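Local coordinates for protein putative esterase (Sulfolobus solfataricus P2, PDB 2RAU) that probably acts as a lipase or esterase of the alpha/beta-hydrolase family and binds calcium, at residues 294-302 with 341-349. Numbering follows the deposited sequence.
Sequences LVPTIAFVS and DVNSVVLKW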
# COMPACT_ATOMS: atom_id res chain seq x y z
N LEU A 294 1.11 -23.19 0.18
CA LEU A 294 2.35 -23.74 -0.36
C LEU A 294 2.83 -22.91 -1.56
O LEU A 294 2.90 -23.38 -2.70
CB LEU A 294 2.16 -25.21 -0.74
CG LEU A 294 1.50 -26.08 0.34
CD1 LEU A 294 1.33 -27.41 -0.24
CD2 LEU A 294 2.28 -26.09 1.66
N VAL A 295 3.12 -21.66 -1.28
CA VAL A 295 3.54 -20.70 -2.27
C VAL A 295 4.93 -20.18 -1.86
O VAL A 295 5.12 -19.83 -0.69
CB VAL A 295 2.49 -19.51 -2.30
CG1 VAL A 295 3.01 -18.31 -3.03
CG2 VAL A 295 1.14 -19.99 -2.89
N PRO A 296 5.91 -20.16 -2.79
CA PRO A 296 7.19 -19.49 -2.53
C PRO A 296 6.95 -18.06 -2.07
O PRO A 296 6.19 -17.32 -2.71
CB PRO A 296 7.88 -19.49 -3.89
CG PRO A 296 7.34 -20.65 -4.55
CD PRO A 296 5.90 -20.73 -4.14
N THR A 297 7.62 -17.69 -0.99
CA THR A 297 7.44 -16.39 -0.33
C THR A 297 8.75 -15.70 0.01
O THR A 297 9.71 -16.34 0.44
CB THR A 297 6.57 -16.56 0.97
OG1 THR A 297 5.30 -17.14 0.64
CG2 THR A 297 6.36 -15.23 1.70
N ILE A 298 8.80 -14.39 -0.24
CA ILE A 298 9.90 -13.54 0.26
C ILE A 298 9.25 -12.46 1.13
O ILE A 298 8.23 -11.87 0.76
CB ILE A 298 10.82 -12.98 -0.89
CG1 ILE A 298 12.06 -12.30 -0.30
CG2 ILE A 298 10.02 -12.09 -1.88
CD1 ILE A 298 13.07 -11.94 -1.34
N ALA A 299 9.82 -12.24 2.33
CA ALA A 299 9.28 -11.29 3.29
C ALA A 299 10.38 -10.36 3.74
O ALA A 299 11.43 -10.81 4.15
CB ALA A 299 8.66 -12.02 4.50
N PHE A 300 10.14 -9.07 3.58
CA PHE A 300 11.07 -8.05 4.06
C PHE A 300 10.53 -7.45 5.37
O PHE A 300 9.35 -7.14 5.47
CB PHE A 300 11.23 -6.93 3.04
CG PHE A 300 11.89 -7.37 1.76
CD1 PHE A 300 11.15 -8.03 0.79
CD2 PHE A 300 13.22 -7.08 1.50
CE1 PHE A 300 11.74 -8.41 -0.39
CE2 PHE A 300 13.81 -7.44 0.32
CZ PHE A 300 13.08 -8.09 -0.64
N VAL A 301 11.41 -7.29 6.36
CA VAL A 301 10.98 -6.76 7.67
C VAL A 301 11.93 -5.63 8.14
O VAL A 301 13.13 -5.82 8.25
CB VAL A 301 10.78 -7.90 8.72
CG1 VAL A 301 12.12 -8.56 9.13
CG2 VAL A 301 10.03 -7.40 9.92
N SER A 302 11.36 -4.45 8.36
CA SER A 302 12.10 -3.27 8.80
C SER A 302 12.62 -3.47 10.26
O SER A 302 11.88 -3.92 11.13
CB SER A 302 11.25 -1.99 8.69
OG SER A 302 10.05 -2.03 9.45
N ASP A 341 18.47 -2.44 -1.44
CA ASP A 341 18.08 -3.29 -0.32
C ASP A 341 16.75 -3.99 -0.48
O ASP A 341 16.55 -5.01 0.17
CB ASP A 341 17.98 -2.47 0.97
CG ASP A 341 19.32 -1.80 1.37
OD1 ASP A 341 20.38 -2.35 1.04
OD2 ASP A 341 19.29 -0.74 2.01
N VAL A 342 15.85 -3.41 -1.28
CA VAL A 342 14.51 -4.00 -1.50
C VAL A 342 14.23 -4.34 -2.96
O VAL A 342 14.04 -5.48 -3.33
CB VAL A 342 13.38 -3.11 -0.91
CG1 VAL A 342 11.99 -3.72 -1.13
CG2 VAL A 342 13.62 -2.80 0.57
N ASN A 343 14.24 -3.33 -3.82
CA ASN A 343 13.73 -3.48 -5.18
C ASN A 343 14.51 -4.46 -6.04
O ASN A 343 13.89 -5.36 -6.64
CB ASN A 343 13.52 -2.09 -5.85
CG ASN A 343 12.54 -1.21 -5.09
OD1 ASN A 343 11.74 -1.70 -4.29
ND2 ASN A 343 12.64 0.10 -5.31
N SER A 344 15.85 -4.33 -6.07
CA SER A 344 16.70 -5.28 -6.78
C SER A 344 16.64 -6.68 -6.18
O SER A 344 16.82 -7.64 -6.89
CB SER A 344 18.14 -4.80 -6.79
OG SER A 344 18.67 -4.72 -5.46
N VAL A 345 16.38 -6.79 -4.88
CA VAL A 345 16.31 -8.10 -4.22
C VAL A 345 15.01 -8.80 -4.60
O VAL A 345 15.00 -10.00 -4.87
CB VAL A 345 16.45 -7.98 -2.66
CG1 VAL A 345 16.34 -9.38 -1.99
CG2 VAL A 345 17.75 -7.27 -2.30
N VAL A 346 13.90 -8.05 -4.66
CA VAL A 346 12.65 -8.61 -5.16
C VAL A 346 12.80 -9.09 -6.63
O VAL A 346 12.41 -10.22 -6.98
CB VAL A 346 11.47 -7.61 -5.05
CG1 VAL A 346 10.23 -8.18 -5.81
CG2 VAL A 346 11.12 -7.28 -3.59
N LEU A 347 13.43 -8.28 -7.48
CA LEU A 347 13.66 -8.67 -8.87
C LEU A 347 14.48 -9.96 -8.96
O LEU A 347 14.17 -10.82 -9.74
CB LEU A 347 14.41 -7.56 -9.63
CG LEU A 347 14.62 -7.71 -11.15
CD1 LEU A 347 13.28 -7.73 -11.84
CD2 LEU A 347 15.56 -6.60 -11.72
N LYS A 348 15.53 -10.06 -8.16
CA LYS A 348 16.39 -11.22 -8.20
C LYS A 348 15.60 -12.45 -7.75
O LYS A 348 15.74 -13.54 -8.32
CB LYS A 348 17.61 -10.99 -7.32
CG LYS A 348 18.54 -12.15 -7.24
CD LYS A 348 19.73 -11.81 -6.34
N TRP A 349 14.81 -12.28 -6.69
CA TRP A 349 13.96 -13.37 -6.21
C TRP A 349 13.00 -13.82 -7.30
O TRP A 349 12.85 -15.03 -7.52
CB TRP A 349 13.19 -12.92 -4.97
CG TRP A 349 12.32 -13.98 -4.41
CD1 TRP A 349 12.69 -14.96 -3.57
CD2 TRP A 349 10.93 -14.16 -4.67
NE1 TRP A 349 11.62 -15.75 -3.28
CE2 TRP A 349 10.51 -15.26 -3.92
CE3 TRP A 349 9.99 -13.45 -5.42
CZ2 TRP A 349 9.18 -15.73 -3.94
CZ3 TRP A 349 8.66 -13.92 -5.45
CH2 TRP A 349 8.27 -15.03 -4.70
O HOH W 1 11.21 -17.96 -1.06
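Ile298 packs over one face of the Trp349 indole, the two side chains running past each other in opposite directions, and joins strand 297-302 to helix 338-353 in the alpha/beta-hydrolase fold. The strand sits between the parallel strands 170-176 and 320-324 of the central sheet, with Ile298 held by backbone hydrogen bonds to Leu173 and Leu175. The helix packs on one face of that sheet. Its 341-349 part runs nearly antiparallel to strand 297-302, at 171°, and the closest approach of the two axes is 10.2 Å. Ile298 CB stands over the five-membered ring of Trp349, 3.7 Å from its centroid, in a CH-pi contact. The CG2 methyl extends this cover across the ring fusion, 3.6 Å from Trp349 CD2. Ile298 CG1 is anti to the backbone N (chi1 -171°), and the extended chain carries CD1 to the Trp349 CB and CG end of the indole. At the CZ2-CH2 edge of the six-membered ring, Pro296 O lies near the ring plane, 3.6 Å from Trp349 CZ2.

Phe300 makes the second half of the contact. Its ring meets Val342, Val345 and Val346. The Val346 CG2 methyl approaches obliquely and comes within 3.4 Å of Phe300 CE1, a tight fit. Val345 CB meets the ring at its edge, while Val342 CG1 lies over one face. Ile322 and Leu176 of the flanking strands also touch Phe300.

Further out, Ser302, at the end of the strand, hydrogen-bonds through OG to Asp177, which may belong to a Ser-His-Asp triad with Ser152 and His329. The indole nitrogen is linked to the strand by water: one molecule accepts from Trp349 NE1 at 3.2 Å, in the indole plane, and donates to Thr297 O at 2.7 Å.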